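Local coordinates for Low temperature requirement C protein (Listeria monocytogenes, PDB 1Y9I) that is a helical tetramer that binds calcium and magnesium and is probably a phosphatidylglycerophosphatase, a lipid phosphatase of the PgpA family, at residues Gly22-Ile25 and Asp26-Ala29; Val52-Val55 and Leu56-Arg59. One frame throughout, in Å; residues are numbered along the deposited sequence.

Contact 1: residues Gly22-Ile25 and Asp26-Ala29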
# COMPACT_ATOMS: atom_id res chain seq x y z
N GLY A 22 9.58 -21.20 16.33
CA GLY A 22 8.63 -22.31 16.28
C GLY A 22 7.87 -22.51 14.99
O GLY A 22 6.90 -23.26 14.96
N VAL A 23 8.30 -21.86 13.91
CA VAL A 23 7.62 -22.00 12.63
C VAL A 23 8.48 -22.72 11.60
O VAL A 23 9.55 -22.24 11.21
CB VAL A 23 7.21 -20.62 12.07
CG1 VAL A 23 6.38 -20.79 10.80
CG2 VAL A 23 6.42 -19.85 13.11
N GLU A 24 8.02 -23.89 11.16
CA GLU A 24 8.75 -24.67 10.18
C GLU A 24 8.15 -24.41 8.80
O GLU A 24 7.00 -23.99 8.69
CB GLU A 24 8.63 -26.17 10.51
CG GLU A 24 9.17 -26.59 11.88
CD GLU A 24 10.69 -26.53 11.97
OE1 GLU A 24 11.36 -26.66 10.92
OE2 GLU A 24 11.21 -26.37 13.09
N ILE A 25 8.93 -24.65 7.76
CA ILE A 25 8.48 -24.45 6.38
C ILE A 25 7.16 -25.16 6.12
O ILE A 25 6.25 -24.59 5.52
CB ILE A 25 9.53 -24.97 5.37
CG1 ILE A 25 10.85 -24.21 5.55
CG2 ILE A 25 9.01 -24.83 3.95
CD1 ILE A 25 10.73 -22.71 5.39
N ASP A 26 7.06 -26.41 6.57
CA ASP A 26 5.84 -27.20 6.39
C ASP A 26 4.61 -26.60 7.05
O ASP A 26 3.49 -26.79 6.57
CB ASP A 26 6.06 -28.63 6.90
CG ASP A 26 6.69 -29.54 5.86
OD1 ASP A 26 7.55 -29.06 5.09
OD2 ASP A 26 6.33 -30.73 5.81
N ASP A 27 4.80 -25.88 8.15
CA ASP A 27 3.68 -25.25 8.83
C ASP A 27 3.09 -24.17 7.92
O ASP A 27 1.87 -24.01 7.83
CB ASP A 27 4.12 -24.63 10.16
CG ASP A 27 4.73 -25.66 11.11
OD1 ASP A 27 4.14 -26.75 11.26
OD2 ASP A 27 5.79 -25.36 11.71
N ILE A 28 3.97 -23.44 7.24
CA ILE A 28 3.51 -22.39 6.34
C ILE A 28 2.91 -23.02 5.08
O ILE A 28 1.91 -22.54 4.56
CB ILE A 28 4.67 -21.45 5.93
CG1 ILE A 28 5.39 -20.92 7.18
CG2 ILE A 28 4.11 -20.27 5.14
CD1 ILE A 28 6.45 -19.88 6.88
N ALA A 29 3.54 -24.09 4.60
CA ALA A 29 3.06 -24.79 3.41
C ALA A 29 1.63 -25.28 3.60
O ALA A 29 0.82 -25.24 2.67
CB ALA A 29 3.98 -25.97 3.08
O HOH W 1 5.71 -26.25 14.39

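Contact 2: residues Val52-Val55 and Leu56-Arg59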
# COMPACT_ATOMS: atom_id res chain seq x y z
N VAL A 52 6.64 -21.60 -0.93
CA VAL A 52 7.01 -20.94 0.32
C VAL A 52 8.51 -20.65 0.26
O VAL A 52 8.96 -19.56 0.61
CB VAL A 52 6.71 -21.84 1.55
CG1 VAL A 52 7.34 -21.23 2.81
CG2 VAL A 52 5.20 -21.97 1.74
N GLU A 53 9.28 -21.64 -0.20
CA GLU A 53 10.73 -21.48 -0.32
C GLU A 53 11.07 -20.30 -1.21
O GLU A 53 11.97 -19.52 -0.89
CB GLU A 53 11.37 -22.76 -0.89
CG GLU A 53 11.35 -23.96 0.06
CD GLU A 53 12.29 -23.79 1.25
OE1 GLU A 53 12.99 -22.76 1.31
OE2 GLU A 53 12.32 -24.68 2.12
N HIS A 54 10.37 -20.16 -2.33
CA HIS A 54 10.61 -19.06 -3.25
C HIS A 54 10.35 -17.70 -2.61
O HIS A 54 11.08 -16.74 -2.87
CB HIS A 54 9.75 -19.20 -4.51
CG HIS A 54 10.33 -20.11 -5.54
ND1 HIS A 54 9.76 -21.32 -5.87
CD2 HIS A 54 11.41 -19.97 -6.34
CE1 HIS A 54 10.48 -21.89 -6.82
NE2 HIS A 54 11.48 -21.09 -7.13
N VAL A 55 9.31 -17.62 -1.79
CA VAL A 55 8.99 -16.36 -1.12
C VAL A 55 10.11 -15.98 -0.13
O VAL A 55 10.54 -14.83 -0.09
CB VAL A 55 7.64 -16.47 -0.36
CG1 VAL A 55 7.40 -15.23 0.48
CG2 VAL A 55 6.50 -16.64 -1.36
N LEU A 56 10.58 -16.96 0.63
CA LEU A 56 11.63 -16.70 1.61
C LEU A 56 12.97 -16.30 0.99
O LEU A 56 13.86 -15.82 1.70
CB LEU A 56 11.81 -17.91 2.53
CG LEU A 56 10.61 -18.21 3.44
CD1 LEU A 56 10.87 -19.46 4.26
CD2 LEU A 56 10.37 -17.02 4.37
N ARG A 57 13.12 -16.49 -0.32
CA ARG A 57 14.36 -16.11 -0.99
C ARG A 57 14.34 -14.63 -1.37
O ARG A 57 15.35 -14.08 -1.82
CB ARG A 57 14.58 -16.94 -2.26
CG ARG A 57 14.76 -18.43 -2.01
CD ARG A 57 15.34 -19.12 -3.23
NE ARG A 57 15.38 -20.57 -3.07
CZ ARG A 57 14.38 -21.39 -3.40
NH1 ARG A 57 13.27 -20.91 -3.93
NH2 ARG A 57 14.51 -22.69 -3.20
N LYS A 58 13.19 -13.99 -1.19
CA LYS A 58 13.04 -12.57 -1.52
C LYS A 58 13.63 -11.69 -0.43
O LYS A 58 13.26 -11.80 0.74
CB LYS A 58 11.56 -12.22 -1.71
CG LYS A 58 10.91 -12.87 -2.92
CD LYS A 58 11.44 -12.28 -4.21
CE LYS A 58 10.69 -12.82 -5.41
NZ LYS A 58 11.08 -12.15 -6.68
N ARG A 59 14.53 -10.79 -0.82
CA ARG A 59 15.16 -9.88 0.12
C ARG A 59 14.10 -9.05 0.87
O ARG A 59 14.22 -8.84 2.07
CB ARG A 59 16.12 -8.94 -0.63
CG ARG A 59 17.07 -8.18 0.28
CD ARG A 59 17.91 -7.19 -0.52
NE ARG A 59 18.99 -6.62 0.28
CZ ARG A 59 20.10 -7.27 0.61
NH1 ARG A 59 20.28 -8.52 0.21
NH2 ARG A 59 21.03 -6.68 1.35

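Contact 1: residues Gly22-Ile25 and Asp26-Ala29
E24 and D27 meet at the N-cap of helix 25-36, where a side chain from the first turn folds back to the cap residue. The polar part is compact. The amide N of E24 donates to OD2 of D27 over 2.7 Å, at an N-H...O angle of 157°, reaching the anti side of the carboxylate from somewhat out of its plane. CG of D27 stands beside its own backbone N (chi1 -59°), which turns the carboxylate back toward the chain entering the helix. In return, N of D27 reaches O of E24 at 3.0 Å. These hydrogen bonds use the backbone of E24, while its CB touches OD2 of D27 at 3.2 Å; the two side chains run alongside each other, with their carboxylate planes 73° apart. A carboxylate at this helix start would probably be stabilised by the helix dipole.

Among the backbone bonds of the first turn, A29 N donates to I25 O at 2.9 Å, while I28 N makes a weak bond to E24 O. Apolar contact lies on the buried side, where V23 crosses I28 at about a right angle and both reach helix 143-160. D26 instead turns to R49, its salt-bridge partner. Before the cap, G22 closes helix 9-20 in a Schellman motif, and one water donates both to O of G22 at 3.3 Å and to OD2 of D27 at 2.8 Å.

Contact 2: residues Val52-Val55 and Leu56-Arg59
The last turn of helix 45-56 and the short link to helix 59-76 form a local contact at the C-terminal end of helix 45-56, in which R57 folds back along the helix it has just left and lies over H54. The guanidinium meets the imidazole edge to face: NH1 of R57 sits 3.1 Å above the ring plane, offset toward the rim, and comes within 3.2 Å of CD2 of H54. The two planes are 69° apart, so the arginine presents its edge to the ring instead of stacking flat upon it. CG of R57 stands beside its own backbone N (chi1 -64°), which turns the chain back along the helix, and the extended run from CG to NE gives it the reach to pass the carbonyl of E53. That oxygen lies over one guanidinium face and also touches CG of R57 at 3.2 Å.

The backbone shows the helix running out. L56 N still bonds to V52 O at 3.1 Å, but R57 N has only a weak link to E53 O and a second bond to H54 O. K58, the N-cap of the next helix, donates from N to V55 O at 3.0 Å. On the inner side CD1 of L56 lies 4.2 Å from CG1 of V52, and both side chains pack on helices 25-36 and 143-160.

OE1 of E53 is salt-bridged to R15 of helix 9-20 and stays 4.8 Å from NH2 of R57; without touching, this carboxylate would probably offset part of the arginine's charge. ND1 of H54 makes a weak hydrogen bond to O of Q50, and the guanidinium over the ring would probably discourage protonation of H54.

Both contacts are partly buried helix ends, one a beginning and the other a finish, and they meet where helices 25-36 and 45-56 pack together. I25 of contact 1 joins them: its CD1 lies 3.4 Å from CD1 of L56. Farther along, I28 and A29 pack on V52. Buried aliphatic residues of both contacts, V23 and I28 in one and V52, V55 and L56 in the other, also pack against helix 143-160. Their more exposed sides differ. Contact 1 pairs a carboxylate with a backbone amide at a helix start, whereas contact 2 sets a guanidinium over an imidazole near a helix end. At R59, contact 2 reaches two neighbouring subunits; none touches contact 1.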